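Local coordinates for protein peroxiredoxin PRX1, mitochondrial (Saccharomyces cerevisiae, PDB 5YKJ) that reduces peroxides with a single peroxidatic cysteine, which is probably regenerated through the glutathione and thioredoxin systems in yeast mitochondria, at residues L68-V73 and K125-V130; V183-S188 and D192-K197. One frame throughout, in Å; residues are numbered along the deposited sequence.

Two kinds of packing, one internal and one near the surface, are illustrated by this pair of contacts. Contact 1 (68-73 with 125-130) is buried in the thioredoxin-like body and joins the ends of two strands that are separated in the sheet by a third. Contact 2 (183-188 with 192-197) is only partly buried and lies in the C-terminal domain, where the segment at strand 183-184 meets a short helix a few residues further on. Both rest on aliphatic methyl contacts, but only contact 2 brings polar groups to its margin. They share no element: the centres of contact 1 and contact 2 lie about 42 Å apart, on opposite sides of the chain's centre, and the nearest atoms of contact 1 and contact 2 about 22 Å apart.

Contact 1 of 2, residues L68-V73 and K125-V130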
ATOM      1  N   LEU A  68      10.351  -0.694   1.444  0.60  7.23           N
ATOM      2  CA  LEU A  68      11.292  -1.725   1.453  0.60  8.45           C
ATOM      3  C   LEU A  68      12.154  -1.410   0.262  0.60 11.37           C
ATOM      4  O   LEU A  68      11.745  -1.132  -0.770  0.60  9.40           O
ATOM      5  CB  LEU A  68      10.581  -3.077   1.250  0.60  8.93           C
ATOM      6  CG  LEU A  68      11.433  -4.325   1.131  0.60 10.38           C
ATOM      7  CD1 LEU A  68      10.577  -5.538   1.345  0.60 27.55           C
ATOM      8  CD2 LEU A  68      12.017  -4.420  -0.264  0.60  8.66           C
ATOM      9  N   SER A  69      13.454  -1.574   0.497  1.00 10.14           N
ATOM     10  CA  SER A  69      14.469  -1.416  -0.516  1.00  7.68           C
ATOM     11  C   SER A  69      15.607  -2.411  -0.217  1.00 10.88           C
ATOM     12  O   SER A  69      15.943  -2.570   0.906  1.00  8.93           O
ATOM     13  CB  SER A  69      15.000  -0.013  -0.600  1.00 14.49           C
ATOM     14  OG  SER A  69      15.911   0.054  -1.612  1.00 12.80           O
ATOM     15  N   VAL A  70      16.187  -3.033  -1.251  1.00 10.98           N
ATOM     16  CA  VAL A  70      17.230  -3.967  -1.059  1.00 11.68           C
ATOM     17  C   VAL A  70      18.612  -3.453  -0.883  1.00 14.62           C
ATOM     18  O   VAL A  70      19.421  -3.629  -1.693  1.00 16.45           O
ATOM     19  CB  VAL A  70      17.163  -5.011  -2.191  1.00 12.74           C
ATOM     20  CG1 VAL A  70      18.116  -6.157  -1.945  1.00 20.24           C
ATOM     21  CG2 VAL A  70      15.757  -5.490  -2.358  1.00 18.75           C
ATOM     22  N   GLU A  71      18.805  -2.826   0.250  1.00 13.16           N
ATOM     23  CA  GLU A  71      20.065  -2.292   0.704  1.00 11.33           C
ATOM     24  C   GLU A  71      20.041  -2.251   2.232  1.00 11.90           C
ATOM     25  O   GLU A  71      19.071  -2.480   2.812  1.00 13.21           O
ATOM     26  CB  GLU A  71      20.358  -0.875   0.153  1.00 16.76           C
ATOM     27  CG  GLU A  71      20.175  -0.723  -1.315  1.00 32.91           C
ATOM     28  CD  GLU A  71      21.196   0.170  -2.000  1.00 45.25           C
ATOM     29  OE1 GLU A  71      21.045   0.512  -3.155  1.00 31.03           O
ATOM     30  OE2 GLU A  71      22.141   0.573  -1.338  1.00 52.06           O
ATOM     31  N   ASP A  72      21.181  -1.973   2.825  1.00 10.64           N
ATOM     32  CA  ASP A  72      21.277  -1.879   4.265  1.00 12.63           C
ATOM     33  C   ASP A  72      20.714  -0.574   4.832  1.00 15.10           C
ATOM     34  O   ASP A  72      20.477   0.321   4.129  1.00 13.84           O
ATOM     35  CB  ASP A  72      22.699  -2.207   4.765  1.00 21.36           C
ATOM     36  CG  ASP A  72      23.748  -1.218   4.313  1.00 31.33           C
ATOM     37  OD1 ASP A  72      23.506  -0.077   4.097  1.00 19.07           O
ATOM     38  OD2 ASP A  72      24.866  -1.670   4.182  1.00 38.53           O
ATOM     39  N   VAL A  73      20.483  -0.531   6.123  1.00 13.36           N
ATOM     40  CA  VAL A  73      19.929   0.619   6.776  1.00 10.83           C
ATOM     41  C   VAL A  73      20.839   1.827   6.637  1.00 18.73           C
ATOM     42  O   VAL A  73      20.387   2.892   6.467  1.00 13.33           O
ATOM     43  CB  VAL A  73      19.633   0.314   8.239  1.00 13.60           C
ATOM     44  CG1 VAL A  73      19.208   1.556   8.959  1.00 21.13           C
ATOM     45  CG2 VAL A  73      18.485  -0.678   8.335  1.00 10.84           C
ATOM     46  N   LYS A 125      14.563  -6.298 -10.407  1.00  9.92           N
ATOM     47  CA  LYS A 125      13.623  -5.455 -11.101  1.00  8.20           C
ATOM     48  C   LYS A 125      12.202  -5.707 -10.676  1.00 11.54           C
ATOM     49  O   LYS A 125      11.399  -4.870 -10.854  1.00  9.67           O
ATOM     50  CB  LYS A 125      13.723  -5.660 -12.614  1.00 12.73           C
ATOM     51  CG  LYS A 125      15.004  -5.122 -13.187  1.00 17.83           C
ATOM     52  CD  LYS A 125      15.139  -5.379 -14.671  1.00 41.41           C
ATOM     53  CE  LYS A 125      15.223  -6.853 -15.012  1.00 40.13           C
ATOM     54  NZ  LYS A 125      16.093  -7.250 -16.182  1.00 70.33           N
ATOM     55  N   THR A 126      11.953  -6.882 -10.153  1.00  8.02           N
ATOM     56  CA  THR A 126      10.608  -7.243  -9.712  1.00  8.84           C
ATOM     57  C   THR A 126      10.256  -6.797  -8.291  1.00 12.26           C
ATOM     58  O   THR A 126       9.170  -6.977  -7.862  1.00  9.54           O
ATOM     59  CB  THR A 126      10.359  -8.759  -9.864  1.00  9.43           C
ATOM     60  OG1 THR A 126      11.423  -9.454  -9.264  1.00 10.25           O
ATOM     61  CG2 THR A 126      10.340  -9.158 -11.291  1.00  9.44           C
ATOM     62  N   VAL A 127      11.219  -6.200  -7.612  1.00  7.32           N
ATOM     63  CA  VAL A 127      10.982  -5.743  -6.232  1.00  7.58           C
ATOM     64  C   VAL A 127      10.346  -4.368  -6.300  1.00  8.39           C
ATOM     65  O   VAL A 127      10.918  -3.393  -6.036  1.00  7.75           O
ATOM     66  CB  VAL A 127      12.261  -5.737  -5.431  1.00  6.85           C
ATOM     67  CG1 VAL A 127      11.957  -5.344  -3.995  1.00  8.71           C
ATOM     68  CG2 VAL A 127      12.841  -7.134  -5.443  1.00  9.15           C
ATOM     69  N   ARG A 128       9.120  -4.394  -6.749  1.00  6.19           N
ATOM     70  CA  ARG A 128       8.386  -3.198  -7.041  1.00  6.05           C
ATOM     71  C   ARG A 128       6.905  -3.206  -6.694  1.00  9.66           C
ATOM     72  O   ARG A 128       6.194  -2.373  -7.131  1.00 10.18           O
ATOM     73  CB  ARG A 128       8.493  -2.917  -8.551  1.00  8.00           C
ATOM     74  CG  ARG A 128       9.719  -2.160  -8.987  1.00  8.68           C
ATOM     75  CD  ARG A 128       9.706  -0.738  -8.471  1.00  9.58           C
ATOM     76  NE  ARG A 128       8.804   0.120  -9.216  1.00 10.53           N
ATOM     77  CZ  ARG A 128       8.529   1.378  -8.910  1.00  8.31           C
ATOM     78  NH1 ARG A 128       9.093   1.949  -7.890  1.00 12.93           N
ATOM     79  NH2 ARG A 128       7.706   2.076  -9.645  1.00  8.19           N
ATOM     80  N   SER A 129       6.500  -4.188  -5.940  1.00  6.55           N
ATOM     81  CA  SER A 129       5.110  -4.275  -5.577  1.00  5.89           C
ATOM     82  C   SER A 129       4.709  -3.360  -4.445  1.00 10.16           C
ATOM     83  O   SER A 129       5.468  -3.030  -3.641  1.00  9.23           O
ATOM     84  CB  SER A 129       4.711  -5.717  -5.255  1.00  8.73           C
ATOM     85  OG  SER A 129       4.961  -6.558  -6.327  1.00 10.36           O
ATOM     86  N   VAL A 130       3.448  -2.986  -4.480  1.00  5.92           N
ATOM     87  CA  VAL A 130       2.832  -2.209  -3.434  1.00  7.30           C
ATOM     88  C   VAL A 130       1.677  -3.057  -2.891  1.00  7.48           C
ATOM     89  O   VAL A 130       0.901  -3.515  -3.611  1.00  8.26           O
ATOM     90  CB  VAL A 130       2.280  -0.835  -3.896  1.00  8.57           C
ATOM     91  CG1 VAL A 130       1.602  -0.090  -2.744  1.00  9.46           C
ATOM     92  CG2 VAL A 130       3.409   0.033  -4.386  1.00  9.38           C
TER
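Leu68 and Val70 meet Val127 where two chain segments bend at the ends of strands. Strand 63-69 runs out into an inverse gamma turn centred on Val70, with a weak bond of 2.9 Å from Glu71 N to Ser69 O. A second inverse gamma turn, centred on Val127, precedes strand 129-133; its bond from Arg128 N to Thr126 O, 2.8 Å long, is also weak. The contact itself is aliphatic. With CG1 anti to the backbone N (chi1 -177°), Val127 presents this one methyl to both partners. Val127 CG1 lies 3.8 Å from Leu68 CD2 and 4.1 Å from Val70 CG2; the leucine contact holds for one of two modelled conformers and is less certain for the other. Each partner side chain crosses the valine at about a right angle. Val127 also packs on Val111 and on Ser35 of strand 30-36, whose Phe34 and His36 pair with the backbone of Leu68. The next residue, Arg128, forms a salt bridge with Glu47, close in sequence to Cys44, which is found here as S-hydroxycysteine. The arrangement belongs to the central sheet of the thioredoxin fold, in which strand 30-36 lies between the two strands whose ends meet here.

Contact 2 of 2, residues V183-S188 and D192-K197; sequences VIIPPS and DEAKAK
Ile185 holds CG1 anti to its carbonyl carbon (chi1 -59°) and continues almost straight to CD1 (chi2 171°), a shape that presents two methyls, CD1 and CG2, to Ala194 of the facing helix. This is packing of the segment at strand 183-184 against helix 191-198 within the C-terminal domain of 1-Cys peroxiredoxin: from that strand, an outer one of a three-stranded antiparallel sheet, the chain runs through Pro186 and Pro187 to the helix. The short alanine side chain is consistent with a separation of 7.3 Å between Ile185 CA and Ala194 CA. CD1 of Ile185 lies 3.9 Å from Ala194 CB, and CG2 of the same isoleucine follows at 4.1 Å, so both branches rest against the same methyl from one side. Phe201 touches both Ile185 and Ala194, extending this apolar patch, while the backbone of Ile185 pairs with Arg209 in the adjoining strand.

Toward the solvent the chemistry changes. The CA atoms of Ser188 and Glu193 are 9.5 Å apart, and the glutamate reaches part of the way across with a chain extended beyond CG. Its carboxylate takes a hydrogen bond from the backbone N of Ser190, a link back to the helix start that resembles one half of a capping box. The same oxygen, Glu193 OE2, comes to 3.8 Å from Ser188 O, with no bond between the two.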
ATOM      1  N   VAL A 183     -22.424   4.880  -4.784  1.00 12.52           N
ATOM      2  CA  VAL A 183     -21.894   3.554  -4.594  1.00 13.29           C
ATOM      3  C   VAL A 183     -22.904   2.484  -5.016  1.00 13.55           C
ATOM      4  O   VAL A 183     -24.020   2.759  -5.304  1.00 13.23           O
ATOM      5  CB  VAL A 183     -21.439   3.325  -3.151  1.00 14.12           C
ATOM      6  CG1 VAL A 183     -20.267   4.215  -2.780  1.00 16.63           C
ATOM      7  CG2 VAL A 183     -22.562   3.543  -2.160  1.00 16.79           C
ATOM      8  N   ILE A 184     -22.433   1.257  -5.027  1.00 12.08           N
ATOM      9  CA  ILE A 184     -23.211   0.129  -5.451  1.00 12.66           C
ATOM     10  C   ILE A 184     -23.528  -0.863  -4.334  1.00 12.90           C
ATOM     11  O   ILE A 184     -22.719  -1.133  -3.539  1.00 14.02           O
ATOM     12  CB  ILE A 184     -22.505  -0.593  -6.606  1.00 14.69           C
ATOM     13  CG1 ILE A 184     -22.390   0.282  -7.823  1.00 13.40           C
ATOM     14  CG2 ILE A 184     -23.227  -1.863  -6.992  1.00 15.65           C
ATOM     15  CD1 ILE A 184     -21.236  -0.081  -8.725  1.00 14.44           C
ATOM     16  N   ILE A 185     -24.748  -1.367  -4.317  1.00 11.67           N
ATOM     17  CA  ILE A 185     -25.154  -2.295  -3.316  1.00 11.50           C
ATOM     18  C   ILE A 185     -24.691  -3.662  -3.756  1.00 12.42           C
ATOM     19  O   ILE A 185     -24.916  -4.027  -4.807  1.00 14.42           O
ATOM     20  CB  ILE A 185     -26.692  -2.216  -3.097  1.00 13.66           C
ATOM     21  CG1 ILE A 185     -27.070  -0.816  -2.683  1.00 13.61           C
ATOM     22  CG2 ILE A 185     -27.138  -3.192  -2.025  1.00 14.40           C
ATOM     23  CD1 ILE A 185     -28.567  -0.558  -2.659  1.00 22.57           C
ATOM     24  N   PRO A 186     -24.011  -4.384  -2.868  1.00 14.35           N
ATOM     25  CA  PRO A 186     -23.528  -5.696  -3.226  1.00 18.12           C
ATOM     26  C   PRO A 186     -24.706  -6.631  -3.541  1.00 18.62           C
ATOM     27  O   PRO A 186     -25.725  -6.607  -2.987  1.00 15.88           O
ATOM     28  CB  PRO A 186     -22.779  -6.172  -1.967  1.00 18.94           C
ATOM     29  CG  PRO A 186     -22.472  -4.978  -1.209  1.00 20.67           C
ATOM     30  CD  PRO A 186     -23.626  -4.046  -1.494  1.00 18.31           C
ATOM     31  N   PRO A 187     -24.454  -7.488  -4.524  1.00 14.07           N
ATOM     32  CA  PRO A 187     -25.468  -8.432  -4.972  1.00 16.35           C
ATOM     33  C   PRO A 187     -25.914  -9.408  -3.908  1.00 25.87           C
ATOM     34  O   PRO A 187     -26.982  -9.919  -4.001  1.00 31.45           O
ATOM     35  CB  PRO A 187     -24.866  -9.135  -6.161  1.00 27.70           C
ATOM     36  CG  PRO A 187     -23.522  -8.650  -6.314  1.00 38.43           C
ATOM     37  CD  PRO A 187     -23.248  -7.545  -5.351  1.00 18.72           C
ATOM     38  N   SER A 188     -25.103  -9.621  -2.905  1.00 20.62           N
ATOM     39  CA  SER A 188     -25.461 -10.524  -1.835  1.00 28.33           C
ATOM     40  C   SER A 188     -26.624  -9.922  -1.060  1.00 28.55           C
ATOM     41  O   SER A 188     -27.262 -10.605  -0.319  1.00 26.64           O
ATOM     42  CB  SER A 188     -24.293 -10.805  -0.923  1.00 29.54           C
ATOM     43  OG  SER A 188     -23.845  -9.629  -0.359  1.00 30.01           O
ATOM     44  N   ASP A 192     -35.096  -6.151  -0.737  1.00 20.01           N
ATOM     45  CA  ASP A 192     -35.735  -5.836   0.519  1.00 18.02           C
ATOM     46  C   ASP A 192     -34.704  -5.450   1.575  1.00 18.67           C
ATOM     47  O   ASP A 192     -34.889  -4.540   2.254  1.00 19.01           O
ATOM     48  CB  ASP A 192     -36.600  -6.979   1.023  1.00 22.67           C
ATOM     49  CG  ASP A 192     -37.987  -6.971   0.444  1.00 48.05           C
ATOM     50  OD1 ASP A 192     -38.361  -6.033  -0.239  1.00 45.46           O
ATOM     51  OD2 ASP A 192     -38.652  -7.973   0.672  1.00 44.62           O
ATOM     52  N   GLU A 193     -33.623  -6.190   1.648  1.00 18.60           N
ATOM     53  CA  GLU A 193     -32.519  -5.914   2.572  1.00 17.78           C
ATOM     54  C   GLU A 193     -31.916  -4.575   2.199  1.00 19.20           C
ATOM     55  O   GLU A 193     -31.559  -3.821   3.036  1.00 21.08           O
ATOM     56  CB  GLU A 193     -31.458  -7.023   2.536  1.00 23.01           C
ATOM     57  CG  GLU A 193     -31.717  -8.311   3.325  1.00 38.51           C
ATOM     58  CD  GLU A 193     -30.766  -9.473   3.016  1.00 47.82           C
ATOM     59  OE1 GLU A 193     -30.657 -10.383   3.859  1.00 62.31           O
ATOM     60  OE2 GLU A 193     -30.115  -9.522   1.975  1.00 43.94           O
ATOM     61  N   ALA A 194     -31.821  -4.289   0.915  1.00 16.26           N
ATOM     62  CA  ALA A 194     -31.317  -3.024   0.474  1.00 15.57           C
ATOM     63  C   ALA A 194     -32.211  -1.848   0.881  1.00 22.23           C
ATOM     64  O   ALA A 194     -31.727  -0.782   1.173  1.00 16.12           O
ATOM     65  CB  ALA A 194     -31.077  -3.036  -1.033  1.00 16.96           C
ATOM     66  N   LYS A 195     -33.519  -2.062   0.822  1.00 16.90           N
ATOM     67  CA  LYS A 195     -34.412  -1.017   1.203  1.00 17.66           C
ATOM     68  C   LYS A 195     -34.241  -0.759   2.705  1.00 18.12           C
ATOM     69  O   LYS A 195     -34.309   0.300   3.131  1.00 20.61           O
ATOM     70  CB  LYS A 195     -35.877  -1.384   0.911  1.00 21.67           C
ATOM     71  CG  LYS A 195     -36.256  -1.253  -0.547  1.00 28.72           C
ATOM     72  CD  LYS A 195     -37.742  -1.067  -0.829  1.00 40.24           C
ATOM     73  CE  LYS A 195     -38.541  -1.980   0.035  1.00 33.73           C
ATOM     74  NZ  LYS A 195     -39.906  -2.096  -0.478  1.00 48.31           N
ATOM     75  N   ALA A 196     -34.039  -1.799   3.454  1.00 25.35           N
ATOM     76  CA  ALA A 196     -33.864  -1.652   4.902  1.00 24.38           C
ATOM     77  C   ALA A 196     -32.599  -0.924   5.342  1.00 22.97           C
ATOM     78  O   ALA A 196     -32.582  -0.188   6.290  1.00 22.41           O
ATOM     79  CB  ALA A 196     -33.885  -3.005   5.554  1.00 21.30           C
ATOM     80  N   LYS A 197     -31.521  -1.239   4.662  1.00 17.23           N
ATOM     81  CA  LYS A 197     -30.193  -0.681   4.937  1.00 16.65           C
ATOM     82  C   LYS A 197     -29.841   0.645   4.263  1.00 21.68           C
ATOM     83  O   LYS A 197     -29.205   1.474   4.856  1.00 19.73           O
ATOM     84  CB  LYS A 197     -29.129  -1.764   4.653  1.00 19.36           C
ATOM     85  CG  LYS A 197     -27.684  -1.325   4.839  1.00 21.77           C
ATOM     86  CD  LYS A 197     -26.755  -2.514   4.816  1.00 17.89           C
ATOM     87  CE  LYS A 197     -25.356  -2.142   5.298  1.00 27.09           C
ATOM     88  NZ  LYS A 197     -24.472  -3.327   5.356  1.00 25.73           N
TER